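Local coordinates for mortality factor 4-like protein 1 (Homo sapiens, PDB 2F5K) that binds a methylated histone H3 tail through its chromo domain and probably acts in gene regulation, at residues L36-K41 with S59-N64; C42-I47 with K53-Y58. One frame throughout, in Å; residues are numbered along the deposited sequence.

Contact 1: L36-K41 with S59-N64; sequences LLYEAK and SGWNKN
Tyr38 and Trp61 both set CG opposite the carbonyl carbon of their own residue, beside the backbone N (chi1 -56° and -79°), and from the strand and from the loop after the hairpin the two rings meet. The indole comes in over one face of the phenol ring: CZ2 of Trp61 lies 3.3 Å from CE2 of Tyr38, and the neighbouring CH2 atom of Trp61 stands 3.9 Å above the Tyr38 ring plane, displaced toward the rim. The six-membered ring of Trp61 thus points an edge at Tyr38 in a T-shaped pair, with planes at 60° and centroids 4.7 Å apart. A flat phenol suits the strand because it offers a face, and the long indole suits the loop because its benzene edge can reach that face.

At the next residue the contact turns polar. The carbonyl O of Glu39 receives two weak hydrogen bonds from Ser59, one from its N at 3.3 Å and one from its OG at 3.0 Å. A serine fits here because its short hydroxyl can turn back onto the carbonyl that its own N-H also reaches. OG also lies against the Glu39 side chain, 3.3 Å from CB of Glu39. A water adds a third donor to the Glu39 O atom, at 3.2 Å, and bridges it to O of Ser59. The extended Glu39 side chain spends its charge elsewhere, in a salt bridge from OE2 to Arg28.

Trp61 also meets the rings of Tyr58, Trp65 and His33. Such a cluster of aromatic residues at the surface resembles the aromatic cages with which chromodomains hold methylated lysine, and is consistent with a site for the methylated histone H3 tail.

Contact 2: C42-I47 with K53-Y58; sequences CVKVAI and KYFIHY
Val43 and Lys44 both sit opposite the single residue Phe55, a classic beta bulge that shifts the register by one. The carbonyl O of Phe55 therefore meets two N-H groups: that of Val43 at 3.1 Å in a bent, weak bond (125° at the hydrogen), and that of Lys44 at 3.3 Å in an almost straight one (174°). Lys44 O answers with a shorter bond, 2.8 Å from Phe55 N. Beyond the bulge, Ala46 and Lys53 form a regular hydrogen-bonded pair, with Lys53 N 2.7 Å from Ala46 O.

These strands make up the antiparallel hairpin of the chromodomain's small, SH3-like barrel, and the two faces of the hairpin differ. On one, Lys44 and Phe55 run side by side, their CB atoms 3.5 Å apart; a lysine suits this place because its long aliphatic chain can pass obliquely by the ring. Trp68 of the next strand meets both residues. On the other, Tyr54 lies beside Val45, whose CG2 comes to the ring edge, 3.8 Å from CE2 of Tyr54. Cys42 turns SG away from its backbone N (chi1 172°), which brings the sulfur obliquely to the same ring, 3.5 Å from CD2 of Tyr54. Tyrosine fits by joining this apolar ring to a hydroxyl hydrogen-bonded to Glu71 and the backbone N of Phe23. Were Tyr54 an alanine, the space beside Cys42 and Val45 would probably be left unfilled, and Glu71 and the Phe23 N-H would lose their hydroxyl partner. At the bulge, branched Val43 rests CG2 against CB of His57, whose NE2 is hydrogen-bonded to O of Trp61.

Contacts 1 and 2 share strand 37-48, their centres about 12 Å apart, and contact 1 lies at the open end of the hairpin. Strand 37-48 supplies most of 36-41 to contact 1 and then 42-47 to contact 2; the chain turns, 53-58 returns along strand 51-58, and the loop 59-64 leads on toward strand 67-70. Contact 2 thus lies between the two halves of contact 1 in sequence. Where they join, Lys41 N is 3.0 Å from His57 O, a probable hydrogen bond, and Ala40 packs on Ile56. The paired strands of contact 2 therefore continue directly to where contact 1 brings together Tyr38 and Trp61, two aromatic residues of the probable methyllysine site.

Contact 1: L36-K41 with S59-N64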
ATOM      1  N   LEU A  36      -6.191   2.980  -5.879  1.00 41.85           N
ATOM      2  CA  LEU A  36      -6.792   2.540  -4.638  1.00 40.74           C
ATOM      3  C   LEU A  36      -5.783   2.135  -3.575  1.00 39.37           C
ATOM      4  O   LEU A  36      -4.666   1.732  -3.876  1.00 38.54           O
ATOM      5  CB  LEU A  36      -7.709   1.349  -4.936  1.00 40.88           C
ATOM      6  CG  LEU A  36      -8.989   1.720  -5.663  1.00 42.57           C
ATOM      7  CD1 LEU A  36      -9.851   0.495  -5.746  1.00 44.37           C
ATOM      8  CD2 LEU A  36      -9.754   2.842  -4.957  1.00 43.26           C
ATOM      9  N   LEU A  37      -6.213   2.208  -2.326  1.00 38.96           N
ATOM     10  CA  LEU A  37      -5.400   1.792  -1.188  1.00 40.06           C
ATOM     11  C   LEU A  37      -5.876   0.440  -0.632  1.00 40.36           C
ATOM     12  O   LEU A  37      -7.054   0.230  -0.450  1.00 39.84           O
ATOM     13  CB  LEU A  37      -5.464   2.847  -0.085  1.00 39.38           C
ATOM     14  CG  LEU A  37      -4.396   3.930  -0.131  1.00 40.61           C
ATOM     15  CD1 LEU A  37      -4.725   5.011   0.883  1.00 41.29           C
ATOM     16  CD2 LEU A  37      -3.014   3.360   0.142  1.00 39.54           C
ATOM     17  N   TYR A  38      -4.964  -0.466  -0.318  1.00 41.77           N
ATOM     18  CA  TYR A  38      -5.392  -1.755   0.244  1.00 42.61           C
ATOM     19  C   TYR A  38      -4.703  -2.075   1.545  1.00 42.45           C
ATOM     20  O   TYR A  38      -3.563  -1.694   1.778  1.00 41.89           O
ATOM     21  CB  TYR A  38      -5.096  -2.901  -0.740  1.00 43.01           C
ATOM     22  CG  TYR A  38      -5.725  -2.711  -2.094  1.00 45.52           C
ATOM     23  CD1 TYR A  38      -5.095  -1.948  -3.076  1.00 47.11           C
ATOM     24  CD2 TYR A  38      -6.949  -3.282  -2.396  1.00 47.60           C
ATOM     25  CE1 TYR A  38      -5.666  -1.751  -4.298  1.00 47.82           C
ATOM     26  CE2 TYR A  38      -7.525  -3.101  -3.645  1.00 49.19           C
ATOM     27  CZ  TYR A  38      -6.872  -2.332  -4.577  1.00 48.74           C
ATOM     28  OH  TYR A  38      -7.429  -2.148  -5.795  1.00 49.82           O
ATOM     29  N   GLU A  39      -5.372  -2.849   2.378  1.00 42.76           N
ATOM     30  CA  GLU A  39      -4.734  -3.300   3.580  1.00 44.15           C
ATOM     31  C   GLU A  39      -3.643  -4.232   3.137  1.00 44.64           C
ATOM     32  O   GLU A  39      -3.767  -4.875   2.105  1.00 44.20           O
ATOM     33  CB  GLU A  39      -5.732  -4.011   4.473  1.00 44.46           C
ATOM     34  CG  GLU A  39      -5.191  -4.397   5.831  1.00 45.16           C
ATOM     35  CD  GLU A  39      -6.238  -5.106   6.682  1.00 46.17           C
ATOM     36  OE1 GLU A  39      -7.440  -4.841   6.531  1.00 47.35           O
ATOM     37  OE2 GLU A  39      -5.856  -5.921   7.519  1.00 46.44           O
ATOM     38  N   ALA A  40      -2.558  -4.299   3.888  1.00 45.94           N
ATOM     39  CA  ALA A  40      -1.463  -5.122   3.453  1.00 47.83           C
ATOM     40  C   ALA A  40      -0.458  -5.290   4.542  1.00 49.57           C
ATOM     41  O   ALA A  40      -0.506  -4.568   5.543  1.00 49.85           O
ATOM     42  CB  ALA A  40      -0.801  -4.507   2.229  1.00 47.48           C
ATOM     43  N   LYS A  41       0.458  -6.233   4.316  1.00 51.53           N
ATOM     44  CA  LYS A  41       1.553  -6.556   5.227  1.00 54.36           C
ATOM     45  C   LYS A  41       2.913  -6.295   4.572  1.00 55.50           C
ATOM     46  O   LYS A  41       3.114  -6.533   3.378  1.00 55.37           O
ATOM     47  CB  LYS A  41       1.491  -8.039   5.640  1.00 54.90           C
ATOM     48  CG  LYS A  41       1.107  -8.270   7.071  1.00 57.85           C
ATOM     49  CD  LYS A  41      -0.316  -7.735   7.349  1.00 61.99           C
ATOM     50  CE  LYS A  41      -0.829  -8.189   8.714  1.00 64.18           C
ATOM     51  NZ  LYS A  41      -2.282  -7.853   8.910  1.00 65.67           N
ATOM     52  N   SER A  59      -3.363  -8.135   1.732  1.00 56.23           N
ATOM     53  CA  SER A  59      -4.197  -9.014   2.525  1.00 58.00           C
ATOM     54  C   SER A  59      -5.465  -9.426   1.821  1.00 59.22           C
ATOM     55  O   SER A  59      -6.139  -8.632   1.167  1.00 58.46           O
ATOM     56  CB  SER A  59      -4.481  -8.446   3.913  1.00 58.05           C
ATOM     57  OG  SER A  59      -4.711  -7.068   3.850  1.00 59.59           O
ATOM     58  N   GLY A  60      -5.771 -10.710   1.945  1.00 61.20           N
ATOM     59  CA  GLY A  60      -6.926 -11.269   1.280  1.00 63.86           C
ATOM     60  C   GLY A  60      -6.624 -11.451  -0.194  1.00 65.89           C
ATOM     61  O   GLY A  60      -7.514 -11.722  -0.985  1.00 66.06           O
ATOM     62  N   TRP A  61      -5.359 -11.291  -0.567  1.00 67.79           N
ATOM     63  CA  TRP A  61      -4.971 -11.395  -1.965  1.00 69.93           C
ATOM     64  C   TRP A  61      -4.008 -12.547  -2.165  1.00 70.73           C
ATOM     65  O   TRP A  61      -3.107 -12.784  -1.359  1.00 70.65           O
ATOM     66  CB  TRP A  61      -4.323 -10.097  -2.474  1.00 70.50           C
ATOM     67  CG  TRP A  61      -5.283  -8.987  -2.830  1.00 72.99           C
ATOM     68  CD1 TRP A  61      -6.501  -8.724  -2.257  1.00 74.43           C
ATOM     69  CD2 TRP A  61      -5.094  -7.977  -3.830  1.00 74.70           C
ATOM     70  NE1 TRP A  61      -7.076  -7.625  -2.845  1.00 74.65           N
ATOM     71  CE2 TRP A  61      -6.230  -7.144  -3.810  1.00 75.05           C
ATOM     72  CE3 TRP A  61      -4.067  -7.685  -4.742  1.00 75.26           C
ATOM     73  CZ2 TRP A  61      -6.369  -6.052  -4.660  1.00 75.93           C
ATOM     74  CZ3 TRP A  61      -4.211  -6.597  -5.582  1.00 75.23           C
ATOM     75  CH2 TRP A  61      -5.350  -5.799  -5.538  1.00 75.69           C
ATOM     76  N   ASN A  62      -4.200 -13.255  -3.265  1.00 72.00           N
ATOM     77  CA  ASN A  62      -3.345 -14.368  -3.597  1.00 73.30           C
ATOM     78  C   ASN A  62      -1.893 -13.903  -3.748  1.00 73.57           C
ATOM     79  O   ASN A  62      -1.611 -12.853  -4.316  1.00 73.39           O
ATOM     80  CB  ASN A  62      -3.883 -15.075  -4.843  1.00 74.09           C
ATOM     81  CG  ASN A  62      -5.345 -15.536  -4.668  1.00 76.16           C
ATOM     82  OD1 ASN A  62      -5.714 -16.119  -3.642  1.00 77.43           O
ATOM     83  ND2 ASN A  62      -6.171 -15.272  -5.671  1.00 78.06           N
ATOM     84  N   LYS A  63      -0.975 -14.702  -3.230  1.00 74.00           N
ATOM     85  CA  LYS A  63       0.428 -14.343  -3.172  1.00 74.60           C
ATOM     86  C   LYS A  63       1.113 -14.031  -4.498  1.00 74.42           C
ATOM     87  O   LYS A  63       2.241 -13.549  -4.511  1.00 74.45           O
ATOM     88  CB  LYS A  63       1.188 -15.436  -2.432  1.00 75.32           C
ATOM     89  CG  LYS A  63       0.496 -15.862  -1.139  1.00 77.40           C
ATOM     90  CD  LYS A  63       0.964 -17.220  -0.639  1.00 79.41           C
ATOM     91  CE  LYS A  63       0.303 -17.569   0.691  1.00 80.66           C
ATOM     92  NZ  LYS A  63       0.856 -18.822   1.286  1.00 81.42           N
ATOM     93  N   ASN A  64       0.461 -14.303  -5.616  1.00 74.10           N
ATOM     94  CA  ASN A  64       1.102 -14.009  -6.889  1.00 74.07           C
ATOM     95  C   ASN A  64       1.203 -12.515  -7.100  1.00 73.64           C
ATOM     96  O   ASN A  64       2.162 -12.026  -7.698  1.00 73.78           O
ATOM     97  CB  ASN A  64       0.366 -14.672  -8.054  1.00 74.47           C
ATOM     98  CG  ASN A  64       0.563 -16.171  -8.078  1.00 74.79           C
ATOM     99  OD1 ASN A  64       1.640 -16.672  -7.761  1.00 74.90           O
ATOM    100  ND2 ASN A  64      -0.486 -16.897  -8.436  1.00 75.25           N
TER
HETATM  101  O   HOH W   1      -6.444  -5.666   0.583  1.00 74.08           O

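Contact 2: C42-I47 with K53-Y58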
ATOM      1  N   CYS A  42       3.848  -5.817   5.374  1.00 57.15           N
ATOM      2  CA  CYS A  42       5.193  -5.577   4.910  1.00 59.24           C
ATOM      3  C   CYS A  42       6.040  -6.836   5.155  1.00 60.15           C
ATOM      4  O   CYS A  42       6.621  -7.016   6.229  1.00 59.80           O
ATOM      5  CB  CYS A  42       5.772  -4.383   5.655  1.00 59.62           C
ATOM      6  SG  CYS A  42       7.527  -4.117   5.337  1.00 62.96           S
ATOM      7  N   VAL A  43       6.086  -7.717   4.166  1.00 61.41           N
ATOM      8  CA  VAL A  43       6.832  -8.969   4.308  1.00 62.79           C
ATOM      9  C   VAL A  43       8.338  -8.746   4.297  1.00 63.68           C
ATOM     10  O   VAL A  43       9.052  -9.303   5.120  1.00 63.83           O
ATOM     11  CB  VAL A  43       6.451  -9.996   3.222  1.00 62.68           C
ATOM     12  CG1 VAL A  43       7.230 -11.289   3.419  1.00 63.35           C
ATOM     13  CG2 VAL A  43       4.971 -10.277   3.249  1.00 62.35           C
ATOM     14  N   LYS A  44       8.820  -7.916   3.376  1.00 65.18           N
ATOM     15  CA  LYS A  44      10.258  -7.652   3.265  1.00 66.64           C
ATOM     16  C   LYS A  44      10.614  -6.168   3.115  1.00 67.62           C
ATOM     17  O   LYS A  44       9.843  -5.373   2.574  1.00 67.36           O
ATOM     18  CB  LYS A  44      10.865  -8.435   2.091  1.00 66.68           C
ATOM     19  CG  LYS A  44      10.845  -9.958   2.232  1.00 66.53           C
ATOM     20  CD  LYS A  44      11.638 -10.652   1.114  1.00 66.25           C
ATOM     21  CE  LYS A  44      11.243 -12.131   0.957  1.00 65.24           C
ATOM     22  NZ  LYS A  44      11.799 -12.735  -0.285  1.00 64.16           N
ATOM     23  N   VAL A  45      11.805  -5.827   3.593  1.00 69.13           N
ATOM     24  CA  VAL A  45      12.338  -4.474   3.546  1.00 70.91           C
ATOM     25  C   VAL A  45      13.738  -4.552   2.974  1.00 72.78           C
ATOM     26  O   VAL A  45      14.633  -5.109   3.606  1.00 73.07           O
ATOM     27  CB  VAL A  45      12.475  -3.860   4.961  1.00 70.54           C
ATOM     28  CG1 VAL A  45      13.015  -2.447   4.883  1.00 70.18           C
ATOM     29  CG2 VAL A  45      11.156  -3.895   5.720  1.00 70.16           C
ATOM     30  N   ALA A  46      13.943  -4.004   1.785  1.00 74.99           N
ATOM     31  CA  ALA A  46      15.278  -4.011   1.190  1.00 77.05           C
ATOM     32  C   ALA A  46      15.719  -2.610   0.817  1.00 78.73           C
ATOM     33  O   ALA A  46      14.940  -1.816   0.296  1.00 78.73           O
ATOM     34  CB  ALA A  46      15.322  -4.910  -0.020  1.00 77.04           C
ATOM     35  N   ILE A  47      16.977  -2.310   1.106  1.00 80.99           N
ATOM     36  CA  ILE A  47      17.542  -1.011   0.784  1.00 83.02           C
ATOM     37  C   ILE A  47      18.410  -1.137  -0.462  1.00 84.31           C
ATOM     38  O   ILE A  47      19.219  -2.067  -0.579  1.00 84.28           O
ATOM     39  CB  ILE A  47      18.366  -0.475   1.970  1.00 83.15           C
ATOM     40  CG1 ILE A  47      17.483  -0.340   3.207  1.00 83.65           C
ATOM     41  CG2 ILE A  47      18.986   0.873   1.629  1.00 83.35           C
ATOM     42  CD1 ILE A  47      18.234   0.158   4.429  1.00 84.34           C
ATOM     43  N   LYS A  53      12.967  -0.076  -0.439  1.00 75.41           N
ATOM     44  CA  LYS A  53      11.868  -0.753  -1.110  1.00 72.51           C
ATOM     45  C   LYS A  53      11.145  -1.690  -0.160  1.00 69.90           C
ATOM     46  O   LYS A  53      11.661  -2.059   0.886  1.00 69.45           O
ATOM     47  CB  LYS A  53      12.390  -1.546  -2.305  1.00 72.95           C
ATOM     48  CG  LYS A  53      13.253  -0.737  -3.272  1.00 74.04           C
ATOM     49  CD  LYS A  53      13.300  -1.387  -4.660  1.00 74.94           C
ATOM     50  CE  LYS A  53      13.882  -0.458  -5.718  1.00 75.15           C
ATOM     51  NZ  LYS A  53      13.531  -0.916  -7.094  1.00 75.53           N
ATOM     52  N   TYR A  54       9.934  -2.076  -0.523  1.00 66.82           N
ATOM     53  CA  TYR A  54       9.194  -2.995   0.324  1.00 64.21           C
ATOM     54  C   TYR A  54       8.534  -4.085  -0.473  1.00 62.47           C
ATOM     55  O   TYR A  54       7.901  -3.831  -1.498  1.00 62.76           O
ATOM     56  CB  TYR A  54       8.120  -2.267   1.123  1.00 63.74           C
ATOM     57  CG  TYR A  54       8.664  -1.267   2.096  1.00 62.51           C
ATOM     58  CD1 TYR A  54       8.731   0.076   1.765  1.00 61.10           C
ATOM     59  CD2 TYR A  54       9.117  -1.663   3.341  1.00 61.50           C
ATOM     60  CE1 TYR A  54       9.211   0.998   2.643  1.00 60.16           C
ATOM     61  CE2 TYR A  54       9.605  -0.749   4.233  1.00 60.77           C
ATOM     62  CZ  TYR A  54       9.650   0.586   3.883  1.00 59.90           C
ATOM     63  OH  TYR A  54      10.147   1.509   4.771  1.00 58.55           O
ATOM     64  N   PHE A  55       8.681  -5.309  -0.004  1.00 60.10           N
ATOM     65  CA  PHE A  55       7.990  -6.401  -0.652  1.00 57.88           C
ATOM     66  C   PHE A  55       6.662  -6.539   0.078  1.00 56.26           C
ATOM     67  O   PHE A  55       6.625  -6.614   1.311  1.00 55.42           O
ATOM     68  CB  PHE A  55       8.824  -7.686  -0.607  1.00 57.60           C
ATOM     69  CG  PHE A  55       8.190  -8.840  -1.324  1.00 57.26           C
ATOM     70  CD1 PHE A  55       7.981  -8.795  -2.689  1.00 57.39           C
ATOM     71  CD2 PHE A  55       7.787  -9.969  -0.622  1.00 56.86           C
ATOM     72  CE1 PHE A  55       7.377  -9.877  -3.363  1.00 58.12           C
ATOM     73  CE2 PHE A  55       7.178 -11.055  -1.270  1.00 56.91           C
ATOM     74  CZ  PHE A  55       6.969 -11.011  -2.643  1.00 57.24           C
ATOM     75  N   ILE A  56       5.559  -6.552  -0.662  1.00 54.82           N
ATOM     76  CA  ILE A  56       4.286  -6.606   0.032  1.00 53.90           C
ATOM     77  C   ILE A  56       3.275  -7.680  -0.371  1.00 53.62           C
ATOM     78  O   ILE A  56       3.114  -8.046  -1.548  1.00 53.79           O
ATOM     79  CB  ILE A  56       3.587  -5.224   0.044  1.00 53.79           C
ATOM     80  CG1 ILE A  56       2.480  -5.171  -0.980  1.00 53.22           C
ATOM     81  CG2 ILE A  56       4.574  -4.046  -0.129  1.00 52.93           C
ATOM     82  CD1 ILE A  56       1.310  -4.439  -0.482  1.00 53.66           C
ATOM     83  N   HIS A  57       2.565  -8.161   0.628  1.00 52.64           N
ATOM     84  CA  HIS A  57       1.480  -9.072   0.371  1.00 52.86           C
ATOM     85  C   HIS A  57       0.199  -8.320   0.658  1.00 52.53           C
ATOM     86  O   HIS A  57       0.004  -7.802   1.756  1.00 52.28           O
ATOM     87  CB  HIS A  57       1.568 -10.327   1.247  1.00 52.72           C
ATOM     88  CG  HIS A  57       0.272 -11.062   1.349  1.00 53.67           C
ATOM     89  ND1 HIS A  57      -0.457 -11.125   2.516  1.00 54.65           N
ATOM     90  CD2 HIS A  57      -0.448 -11.735   0.419  1.00 54.61           C
ATOM     91  CE1 HIS A  57      -1.566 -11.811   2.303  1.00 54.83           C
ATOM     92  NE2 HIS A  57      -1.583 -12.196   1.039  1.00 54.64           N
ATOM     93  N   TYR A  58      -0.667  -8.234  -0.331  1.00 52.60           N
ATOM     94  CA  TYR A  58      -1.915  -7.559  -0.109  1.00 53.57           C
ATOM     95  C   TYR A  58      -2.825  -8.556   0.589  1.00 54.94           C
ATOM     96  O   TYR A  58      -3.005  -9.698   0.116  1.00 54.21           O
ATOM     97  CB  TYR A  58      -2.496  -7.056  -1.415  1.00 53.06           C
ATOM     98  CG  TYR A  58      -1.607  -6.034  -2.110  1.00 53.61           C
ATOM     99  CD1 TYR A  58      -0.525  -6.447  -2.899  1.00 53.10           C
ATOM    100  CD2 TYR A  58      -1.844  -4.650  -1.975  1.00 52.05           C
ATOM    101  CE1 TYR A  58       0.281  -5.520  -3.553  1.00 52.80           C
ATOM    102  CE2 TYR A  58      -1.050  -3.729  -2.616  1.00 51.41           C
ATOM    103  CZ  TYR A  58       0.022  -4.169  -3.396  1.00 52.26           C
ATOM    104  OH  TYR A  58       0.826  -3.280  -4.042  1.00 51.07           O
TER